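Local atomic coordinates of prolyl-tRNA synthetase (Naegleria fowleri, PDB entry 6UYH), a protein that probably attaches proline to its cognate tRNA in an ATP-dependent reaction, as a class II aminoacyl-tRNA synthetase, and is bound here by halofuginone and an ATP analogue. Residues Leu142-Val148 with Glu164-Gly170; Tyr191-Tyr195 with Ser268-Ser272. All coordinates share one frame; numbering follows the deposited sequence. Where two conformers were deposited one is given.

From the N terminus, strand 140-149 runs through the catalytic core, the chain turns back, and strand 164-174 pairs with it: interaction 1 closes this short excursion. Helix 177-198 follows, and strand 261-272 later returns to meet it in interaction 2; 72 residues separate 191-195 from 268-272, 34 of them in strands. The two closures therefore lie in series, neither nested nor crossed. They are nonetheless adjacent in space, because strands 164-174 and 261-272 are sheet neighbours; Gly170 N lies 2.8 Å from Trp269 O, and Gln168 OE1 2.6 Å from Tyr191 OH. Together they tie helix 177-198 to strands whose other side meets halofuginone and AMPPNP.

Interaction 1 of 2, residues Leu142-Val148 with Glu164-Gly170; sequences LNQWTNV and EFYWQEG. With ANP (phosphoaminophosphonic acid-adenylate ester), chain C; HFG (7-bromo-6-chloro-3-{3-[(2R,3S)-3-hydroxypiperidin-2-yl]-2-oxopropyl}quinazolin-4(3H)-one), chain D.
With CG between backbone N and carbonyl carbon (chi1 60°), Phe165 holds its ring between Val148 and the adenine of AMPPNP, whose C6 lies 3.4 Å from Phe165 CD2. The backbone sets Val148 CB over the opposite face; in the conformer described, one of two, CG1 is anti to N (chi1 -165°), leaving CG2 anti to the carbonyl carbon, 3.3 Å from the centroid of the Trp167 five-membered ring. ANP O5' lies at that indole's edge, and Trp167 CH2 is 3.5 Å from HFG C5'. Gln144 NE2 donates to Glu169 OE1 from above the carboxylate plane (3.1 Å); Ser120 binds this oxygen too, and Phe76 N bonds to Gln144 OE1.

On the reverse face, Gln168 CB covers the six-membered ring of Trp145, while Gln168 NE2 donates to Asn143 OD1 (2.8 Å), the amides nearly coplanar, and Gln168 OE1 bonds to Tyr191 OH. Asn147 ND2 meets Glu164 OE2 on its anti side (2.9 Å), 23° out of the carboxylate plane; Arg117 NH2 holds Asn147 OD1. This antiparallel pair belongs to the class II synthetase active-site sheet. Helix 49-67 packs against the Trp145 face, strand 261-272 pairs with strand 164-174, and Glu164 OE1 accepts from Leu78 N of the second subunit.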
loop_
_atom_site.group_PDB
_atom_site.type_symbol
_atom_site.label_atom_id
_atom_site.label_comp_id
_atom_site.label_asym_id
_atom_site.label_seq_id
_atom_site.Cartn_x
_atom_site.Cartn_y
_atom_site.Cartn_z
ATOM N N LEU A 142 -1.270 16.378 0.363
ATOM C CA LEU A 142 -0.974 15.041 0.863
ATOM C C LEU A 142 -1.897 14.024 0.207
ATOM O O LEU A 142 -3.019 14.341 -0.189
ATOM C CB LEU A 142 -1.131 14.985 2.380
ATOM C CG LEU A 142 -0.302 16.006 3.176
ATOM C CD1 LEU A 142 -0.572 15.872 4.676
ATOM C CD2 LEU A 142 1.205 15.883 2.880
ATOM N N ASN A 143 -1.416 12.788 0.114
ATOM C CA ASN A 143 -2.150 11.702 -0.514
ATOM C C ASN A 143 -1.927 10.441 0.307
ATOM O O ASN A 143 -0.871 10.279 0.924
ATOM C CB ASN A 143 -1.677 11.495 -1.967
ATOM C CG ASN A 143 -2.294 10.286 -2.615
ATOM O OD1 ASN A 143 -3.475 10.304 -2.969
ATOM N ND2 ASN A 143 -1.502 9.220 -2.779
ATOM N N GLN A 144 -2.919 9.557 0.335
ATOM C CA GLN A 144 -2.656 8.247 0.926
ATOM C C GLN A 144 -3.398 7.157 0.164
ATOM O O GLN A 144 -4.514 7.364 -0.316
ATOM C CB GLN A 144 -3.010 8.201 2.426
ATOM C CG GLN A 144 -4.395 8.692 2.793
ATOM C CD GLN A 144 -4.652 8.592 4.291
ATOM O OE1 GLN A 144 -3.717 8.628 5.088
ATOM N NE2 GLN A 144 -5.924 8.470 4.678
ATOM N N TRP A 145 -2.735 6.001 0.039
ATOM C CA TRP A 145 -3.296 4.784 -0.540
ATOM C C TRP A 145 -3.752 3.901 0.618
ATOM O O TRP A 145 -2.915 3.408 1.384
ATOM C CB TRP A 145 -2.246 4.062 -1.391
ATOM C CG TRP A 145 -1.764 4.868 -2.544
ATOM C CD1 TRP A 145 -0.681 5.701 -2.577
ATOM C CD2 TRP A 145 -2.342 4.905 -3.848
ATOM N NE1 TRP A 145 -0.557 6.264 -3.825
ATOM C CE2 TRP A 145 -1.575 5.804 -4.620
ATOM C CE3 TRP A 145 -3.453 4.288 -4.432
ATOM C CZ2 TRP A 145 -1.872 6.089 -5.951
ATOM C CZ3 TRP A 145 -3.745 4.560 -5.744
ATOM C CH2 TRP A 145 -2.961 5.461 -6.495
ATOM N N THR A 146 -5.068 3.717 0.765
ATOM C CA THR A 146 -5.619 3.109 1.971
ATOM C C THR A 146 -6.813 2.232 1.631
ATOM O O THR A 146 -7.393 2.311 0.537
ATOM C CB THR A 146 -6.099 4.155 3.003
ATOM O OG1 THR A 146 -7.273 4.806 2.501
ATOM C CG2 THR A 146 -5.071 5.211 3.270
ATOM N N ASN A 147 -7.219 1.427 2.616
ATOM C CA ASN A 147 -8.523 0.774 2.569
ATOM C C ASN A 147 -9.591 1.646 3.227
ATOM O O ASN A 147 -9.309 2.473 4.087
ATOM C CB ASN A 147 -8.476 -0.624 3.212
ATOM C CG ASN A 147 -7.972 -0.620 4.636
ATOM O OD1 ASN A 147 -7.329 0.317 5.092
ATOM N ND2 ASN A 147 -8.248 -1.706 5.344
ATOM N N VAL A 148 -10.831 1.451 2.788
ATOM C CA VAL A 148 -11.978 2.247 3.203
ATOM C C VAL A 148 -13.111 1.284 3.518
ATOM O O VAL A 148 -13.256 0.259 2.844
ATOM C CB VAL A 148 -12.410 3.229 2.089
ATOM C CG1 VAL A 148 -13.334 4.285 2.646
ATOM C CG2 VAL A 148 -11.190 3.860 1.420
ATOM N N GLU A 164 -15.573 -3.142 1.882
ATOM C CA GLU A 164 -14.197 -2.676 1.974
ATOM C C GLU A 164 -13.712 -2.443 0.554
ATOM O O GLU A 164 -13.914 -3.299 -0.313
ATOM C CB GLU A 164 -13.276 -3.684 2.678
ATOM C CG GLU A 164 -11.844 -3.145 2.804
ATOM C CD GLU A 164 -10.863 -4.128 3.445
ATOM O OE1 GLU A 164 -11.184 -5.323 3.575
ATOM O OE2 GLU A 164 -9.766 -3.681 3.831
ATOM N N PHE A 165 -13.120 -1.276 0.304
ATOM C CA PHE A 165 -12.494 -1.020 -0.985
ATOM C C PHE A 165 -11.177 -0.304 -0.756
ATOM O O PHE A 165 -10.842 0.082 0.364
ATOM C CB PHE A 165 -13.436 -0.246 -1.947
ATOM C CG PHE A 165 -13.895 1.109 -1.459
ATOM C CD1 PHE A 165 -13.239 2.263 -1.873
ATOM C CD2 PHE A 165 -15.024 1.235 -0.659
ATOM C CE1 PHE A 165 -13.677 3.518 -1.481
ATOM C CE2 PHE A 165 -15.477 2.500 -0.255
ATOM C CZ PHE A 165 -14.792 3.637 -0.668
ATOM N N TYR A 166 -10.406 -0.165 -1.826
ATOM C CA TYR A 166 -9.084 0.450 -1.767
ATOM C C TYR A 166 -9.093 1.674 -2.666
ATOM O O TYR A 166 -9.715 1.662 -3.732
ATOM C CB TYR A 166 -7.998 -0.558 -2.194
ATOM C CG TYR A 166 -8.168 -1.836 -1.414
ATOM C CD1 TYR A 166 -7.664 -1.945 -0.134
ATOM C CD2 TYR A 166 -8.907 -2.906 -1.924
ATOM C CE1 TYR A 166 -7.850 -3.100 0.624
ATOM C CE2 TYR A 166 -9.101 -4.076 -1.170
ATOM C CZ TYR A 166 -8.580 -4.154 0.105
ATOM O OH TYR A 166 -8.754 -5.298 0.864
ATOM N N TRP A 167 -8.431 2.742 -2.228
ATOM C CA TRP A 167 -8.412 3.959 -3.032
ATOM C C TRP A 167 -7.129 4.722 -2.747
ATOM O O TRP A 167 -6.305 4.311 -1.924
ATOM C CB TRP A 167 -9.659 4.820 -2.784
ATOM C CG TRP A 167 -9.752 5.610 -1.476
ATOM C CD1 TRP A 167 -8.849 5.660 -0.438
ATOM C CD2 TRP A 167 -10.847 6.446 -1.089
ATOM N NE1 TRP A 167 -9.324 6.495 0.558
ATOM C CE2 TRP A 167 -10.545 6.987 0.178
ATOM C CE3 TRP A 167 -12.056 6.800 -1.705
ATOM C CZ2 TRP A 167 -11.412 7.853 0.846
ATOM C CZ3 TRP A 167 -12.917 7.657 -1.044
ATOM C CH2 TRP A 167 -12.590 8.171 0.220
ATOM N N GLN A 168 -6.949 5.828 -3.458
ATOM C CA GLN A 168 -6.134 6.925 -2.958
ATOM C C GLN A 168 -7.088 8.066 -2.667
ATOM O O GLN A 168 -8.086 8.240 -3.377
ATOM C CB GLN A 168 -5.055 7.393 -3.946
ATOM C CG GLN A 168 -5.565 7.820 -5.350
ATOM C CD GLN A 168 -6.221 9.219 -5.427
ATOM O OE1 GLN A 168 -7.101 9.444 -6.266
ATOM N NE2 GLN A 168 -5.771 10.160 -4.583
ATOM N N GLU A 169 -6.806 8.814 -1.602
ATOM C CA GLU A 169 -7.488 10.076 -1.349
ATOM C C GLU A 169 -6.436 11.165 -1.186
ATOM O O GLU A 169 -5.489 11.024 -0.397
ATOM C CB GLU A 169 -8.424 9.998 -0.117
ATOM C CG GLU A 169 -7.727 9.534 1.166
ATOM C CD GLU A 169 -8.684 9.423 2.340
ATOM O OE1 GLU A 169 -8.586 8.422 3.084
ATOM O OE2 GLU A 169 -9.522 10.335 2.516
ATOM N N GLY A 170 -6.595 12.239 -1.950
ATOM C CA GLY A 170 -5.714 13.393 -1.879
ATOM C C GLY A 170 -6.464 14.539 -1.221
ATOM O O GLY A 170 -7.658 14.707 -1.444
HETATM P PG ANP C . -21.326 6.336 -5.065
HETATM O O1G ANP C . -22.599 6.831 -5.570
HETATM O O2G ANP C . -21.587 5.632 -3.667
HETATM O O3G ANP C . -20.779 5.326 -6.147
HETATM P PB ANP C . -19.644 8.283 -3.528
HETATM O O1B ANP C . -20.078 9.668 -3.427
HETATM O O2B ANP C . -20.097 7.504 -2.255
HETATM N N3B ANP C . -20.216 7.532 -4.876
HETATM P PA ANP C . -16.893 9.029 -3.035
HETATM O O1A ANP C . -16.851 10.409 -3.564
HETATM O O2A ANP C . -17.036 9.036 -1.549
HETATM O O3A ANP C . -18.100 8.187 -3.634
HETATM O "O5'" ANP C . -15.629 8.102 -3.402
HETATM C "C5'" ANP C . -14.573 8.381 -4.351
HETATM C "C4'" ANP C . -14.671 7.346 -5.442
HETATM O "O4'" ANP C . -14.580 6.022 -4.870
HETATM C "C3'" ANP C . -16.009 7.363 -6.164
HETATM O "O3'" ANP C . -16.001 8.325 -7.211
HETATM C "C2'" ANP C . -16.122 5.933 -6.695
HETATM O "O2'" ANP C . -15.533 5.835 -7.985
HETATM C "C1'" ANP C . -15.359 5.115 -5.634
HETATM N N9 ANP C . -16.227 4.378 -4.724
HETATM C C8 ANP C . -17.218 4.890 -3.926
HETATM N N7 ANP C . -17.840 3.994 -3.200
HETATM C C5 ANP C . -17.212 2.802 -3.543
HETATM C C6 ANP C . -17.407 1.475 -3.123
HETATM N N6 ANP C . -18.287 1.108 -2.188
HETATM N N1 ANP C . -16.634 0.521 -3.689
HETATM C C2 ANP C . -15.715 0.886 -4.588
HETATM N N3 ANP C . -15.428 2.106 -5.046
HETATM C C4 ANP C . -16.220 3.026 -4.484
HETATM O "O4'" HFG D . -15.721 10.618 0.777
HETATM C C21 HFG D . -16.354 11.556 0.341
HETATM C "C3'" HFG D . -15.678 12.802 -0.184
HETATM C "C2'" HFG D . -14.251 12.614 -0.713
HETATM N "N1'" HFG D . -13.298 12.258 0.347
HETATM C "C6'" HFG D . -11.915 12.229 -0.146
HETATM C "C5'" HFG D . -11.736 11.241 -1.267
HETATM C "C4'" HFG D . -12.746 11.511 -2.386
HETATM C C39 HFG D . -14.159 11.580 -1.836
HETATM O "O7'" HFG D . -15.068 11.917 -2.889
HETATM C "C1'" HFG D . -17.890 11.539 0.319
HETATM N N3 HFG D . -18.440 10.596 1.290
HETATM C C4 HFG D . -18.302 10.901 2.637
HETATM O O11 HFG D . -17.783 11.941 2.999
HETATM C C10 HFG D . -18.792 9.847 3.536
HETATM C C5 HFG D . -18.732 10.020 4.917
HETATM C C2 HFG D . -18.995 9.418 0.867
HETATM N N1 HFG D . -19.419 8.466 1.618
HETATM C C9 HFG D . -19.305 8.665 2.995
HETATM C C8 HFG D . -19.703 7.633 3.844
HETATM C C7 HFG D . -19.609 7.811 5.214
HETATM BR BR1 HFG D . -20.059 6.351 6.333
HETATM C C6 HFG D . -19.160 9.001 5.746
HETATM CL CL1 HFG D . -19.167 9.277 7.463
#

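Interaction 2 of 2, residues Tyr191-Tyr195 with Ser268-Ser272; sequences YKRVY and SWGLS. With HFG (7-bromo-6-chloro-3-{3-[(2R,3S)-3-hydroxypiperidin-2-yl]-2-oxopropyl}quinazolin-4(3H)-one), chain D; ANP (phosphoaminophosphonic acid-adenylate ester), chain C.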
loop_
_atom_site.group_PDB
_atom_site.type_symbol
_atom_site.label_atom_id
_atom_site.label_comp_id
_atom_site.label_asym_id
_atom_site.label_seq_id
_atom_site.Cartn_x
_atom_site.Cartn_y
_atom_site.Cartn_z
ATOM N N TYR A 191 -7.168 11.619 -13.648
ATOM C CA TYR A 191 -8.115 10.511 -13.626
ATOM C C TYR A 191 -8.518 10.113 -15.043
ATOM O O TYR A 191 -8.646 8.919 -15.345
ATOM C CB TYR A 191 -9.354 10.882 -12.806
ATOM C CG TYR A 191 -9.110 11.015 -11.327
ATOM C CD1 TYR A 191 -7.982 10.453 -10.723
ATOM C CD2 TYR A 191 -10.023 11.693 -10.521
ATOM C CE1 TYR A 191 -7.772 10.577 -9.366
ATOM C CE2 TYR A 191 -9.827 11.815 -9.171
ATOM C CZ TYR A 191 -8.706 11.259 -8.591
ATOM O OH TYR A 191 -8.531 11.391 -7.229
ATOM N N LYS A 192 -8.730 11.094 -15.923
ATOM C CA LYS A 192 -8.978 10.763 -17.324
ATOM C C LYS A 192 -7.812 9.962 -17.905
ATOM O O LYS A 192 -8.020 8.984 -18.630
ATOM C CB LYS A 192 -9.222 12.044 -18.126
ATOM C CG LYS A 192 -9.306 11.872 -19.647
ATOM C CD LYS A 192 -7.953 12.125 -20.285
ATOM C CE LYS A 192 -8.063 12.544 -21.739
ATOM N NZ LYS A 192 -6.712 12.961 -22.207
ATOM N N ARG A 193 -6.573 10.351 -17.582
ATOM C CA ARG A 193 -5.423 9.627 -18.121
ATOM C C ARG A 193 -5.326 8.209 -17.562
ATOM O O ARG A 193 -4.924 7.288 -18.282
ATOM C CB ARG A 193 -4.137 10.403 -17.849
ATOM C CG ARG A 193 -4.108 11.753 -18.560
ATOM C CD ARG A 193 -2.780 12.452 -18.329
ATOM N NE ARG A 193 -1.680 11.653 -18.853
ATOM C CZ ARG A 193 -0.422 11.750 -18.438
ATOM N NH1 ARG A 193 -0.094 12.625 -17.493
ATOM N NH2 ARG A 193 0.506 10.970 -18.968
ATOM N N VAL A 194 -5.659 8.007 -16.282
ATOM C CA VAL A 194 -5.676 6.642 -15.749
ATOM C C VAL A 194 -6.632 5.779 -16.561
ATOM O O VAL A 194 -6.269 4.704 -17.047
ATOM C CB VAL A 194 -6.063 6.627 -14.258
ATOM C CG1 VAL A 194 -6.327 5.164 -13.794
ATOM C CG2 VAL A 194 -4.965 7.271 -13.392
ATOM N N TYR A 195 -7.872 6.238 -16.721
ATOM C CA TYR A 195 -8.841 5.429 -17.447
ATOM C C TYR A 195 -8.416 5.226 -18.899
ATOM O O TYR A 195 -8.406 4.095 -19.397
ATOM C CB TYR A 195 -10.219 6.070 -17.365
ATOM C CG TYR A 195 -10.957 5.685 -16.116
ATOM C CD1 TYR A 195 -11.090 6.574 -15.049
ATOM C CD2 TYR A 195 -11.495 4.405 -15.983
ATOM C CE1 TYR A 195 -11.779 6.203 -13.896
ATOM C CE2 TYR A 195 -12.171 4.027 -14.841
ATOM C CZ TYR A 195 -12.315 4.927 -13.802
ATOM O OH TYR A 195 -12.993 4.529 -12.669
ATOM N N SER A 268 -10.362 17.956 -2.170
ATOM C CA SER A 268 -10.057 16.542 -1.962
ATOM C C SER A 268 -10.501 15.763 -3.192
ATOM O O SER A 268 -11.342 16.219 -3.968
ATOM C CB SER A 268 -10.700 15.981 -0.675
ATOM O OG SER A 268 -12.110 15.936 -0.774
ATOM N N TRP A 269 -9.904 14.587 -3.392
ATOM C CA TRP A 269 -10.115 13.852 -4.630
ATOM C C TRP A 269 -9.778 12.388 -4.379
ATOM O O TRP A 269 -8.856 12.089 -3.620
ATOM C CB TRP A 269 -9.266 14.421 -5.786
ATOM C CG TRP A 269 -8.018 15.227 -5.368
ATOM C CD1 TRP A 269 -7.964 16.563 -5.051
ATOM C CD2 TRP A 269 -6.661 14.739 -5.260
ATOM N NE1 TRP A 269 -6.666 16.932 -4.743
ATOM C CE2 TRP A 269 -5.849 15.834 -4.864
ATOM C CE3 TRP A 269 -6.061 13.491 -5.471
ATOM C CZ2 TRP A 269 -4.469 15.715 -4.666
ATOM C CZ3 TRP A 269 -4.670 13.371 -5.265
ATOM C CH2 TRP A 269 -3.899 14.478 -4.864
ATOM N N GLY A 270 -10.541 11.487 -4.988
ATOM C CA GLY A 270 -10.311 10.066 -4.772
ATOM C C GLY A 270 -10.620 9.233 -5.995
ATOM O O GLY A 270 -11.497 9.565 -6.798
ATOM N N LEU A 271 -9.922 8.101 -6.096
ATOM C CA LEU A 271 -10.043 7.126 -7.176
ATOM C C LEU A 271 -9.862 5.756 -6.534
ATOM O O LEU A 271 -8.937 5.592 -5.737
ATOM C CB LEU A 271 -8.955 7.365 -8.238
ATOM C CG LEU A 271 -8.897 6.440 -9.454
ATOM C CD1 LEU A 271 -9.905 6.899 -10.489
ATOM C CD2 LEU A 271 -7.487 6.406 -10.036
ATOM N N SER A 272 -10.725 4.781 -6.863
ATOM C CA SER A 272 -10.751 3.500 -6.137
ATOM C C SER A 272 -10.574 2.301 -7.069
ATOM O O SER A 272 -10.507 2.430 -8.296
ATOM C CB SER A 272 -12.072 3.329 -5.387
ATOM O OG SER A 272 -13.083 2.903 -6.290
HETATM O "O4'" HFG D . -15.721 10.618 0.777
HETATM C C21 HFG D . -16.354 11.556 0.341
HETATM C "C3'" HFG D . -15.678 12.802 -0.184
HETATM C "C2'" HFG D . -14.251 12.614 -0.713
HETATM N "N1'" HFG D . -13.298 12.258 0.347
HETATM C "C6'" HFG D . -11.915 12.229 -0.146
HETATM C "C5'" HFG D . -11.736 11.241 -1.267
HETATM C "C4'" HFG D . -12.746 11.511 -2.386
HETATM C C39 HFG D . -14.159 11.580 -1.836
HETATM O "O7'" HFG D . -15.068 11.917 -2.889
HETATM C "C1'" HFG D . -17.890 11.539 0.319
HETATM N N3 HFG D . -18.440 10.596 1.290
HETATM C C4 HFG D . -18.302 10.901 2.637
HETATM O O11 HFG D . -17.783 11.941 2.999
HETATM C C10 HFG D . -18.792 9.847 3.536
HETATM C C5 HFG D . -18.732 10.020 4.917
HETATM C C2 HFG D . -18.995 9.418 0.867
HETATM N N1 HFG D . -19.419 8.466 1.618
HETATM C C9 HFG D . -19.305 8.665 2.995
HETATM C C8 HFG D . -19.703 7.633 3.844
HETATM C C7 HFG D . -19.609 7.811 5.214
HETATM BR BR1 HFG D . -20.059 6.351 6.333
HETATM C C6 HFG D . -19.160 9.001 5.746
HETATM CL CL1 HFG D . -19.167 9.277 7.463
HETATM P PG ANP C . -21.326 6.336 -5.065
HETATM O O1G ANP C . -22.599 6.831 -5.570
HETATM O O2G ANP C . -21.587 5.632 -3.667
HETATM O O3G ANP C . -20.779 5.326 -6.147
HETATM P PB ANP C . -19.644 8.283 -3.528
HETATM O O1B ANP C . -20.078 9.668 -3.427
HETATM O O2B ANP C . -20.097 7.504 -2.255
HETATM N N3B ANP C . -20.216 7.532 -4.876
HETATM P PA ANP C . -16.893 9.029 -3.035
HETATM O O1A ANP C . -16.851 10.409 -3.564
HETATM O O2A ANP C . -17.036 9.036 -1.549
HETATM O O3A ANP C . -18.100 8.187 -3.634
HETATM O "O5'" ANP C . -15.629 8.102 -3.402
HETATM C "C5'" ANP C . -14.573 8.381 -4.351
HETATM C "C4'" ANP C . -14.671 7.346 -5.442
HETATM O "O4'" ANP C . -14.580 6.022 -4.870
HETATM C "C3'" ANP C . -16.009 7.363 -6.164
HETATM O "O3'" ANP C . -16.001 8.325 -7.211
HETATM C "C2'" ANP C . -16.122 5.933 -6.695
HETATM O "O2'" ANP C . -15.533 5.835 -7.985
HETATM C "C1'" ANP C . -15.359 5.115 -5.634
HETATM N N9 ANP C . -16.227 4.378 -4.724
HETATM C C8 ANP C . -17.218 4.890 -3.926
HETATM N N7 ANP C . -17.840 3.994 -3.200
HETATM C C5 ANP C . -17.212 2.802 -3.543
HETATM C C6 ANP C . -17.407 1.475 -3.123
HETATM N N6 ANP C . -18.287 1.108 -2.188
HETATM N N1 ANP C . -16.634 0.521 -3.689
HETATM C C2 ANP C . -15.715 0.886 -4.588
HETATM N N3 ANP C . -15.428 2.106 -5.046
HETATM C C4 ANP C . -16.220 3.026 -4.484
#
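Trp269 and Gly270 receive the hydroxyl end of Tyr191 at the start of this contact. The oxygen lies at the edge of the Trp269 indole, near its plane, with Tyr191 OH 3.4 Å from Trp269 CB. Tyr191 OH is also 3.0 Å from Gly270 N, but the angle is too poor for a hydrogen bond, and the hydroxyl is instead hydrogen-bonded to Gln168. Gly270 passes between this phenol and halofuginone, its N 3.4 Å from HFG C4'.

Leu271 provides most of the apolar packing. It and Tyr191 slide past each other in opposite directions, with Leu271 CB 3.6 Å from Tyr191 CE1. CG stands anti to the backbone N (chi1 179°), which carries both methyls out among the helix side chains: CD1 lies over one face of the Tyr191 ring and 4.0 Å from Tyr195 CE1, while CD2 meets Val194 CG1 tip to tip. Ser272 points the other way, and its OG donates to ANP N3 (2.8 Å), a bond consistent with a part in holding the adenine; OG also caps Arg274 N at the start of helix 274-283.

The side chains of Trp269 and Leu271 thus face the helix, those of Ser268 and Ser272 the ligands. Strand 261-272 lies between strands 164-174 and 232-243, with helix 177-198 packed on its Trp269 and Leu271 side and helix 49-67 touching both Val194 and Trp269.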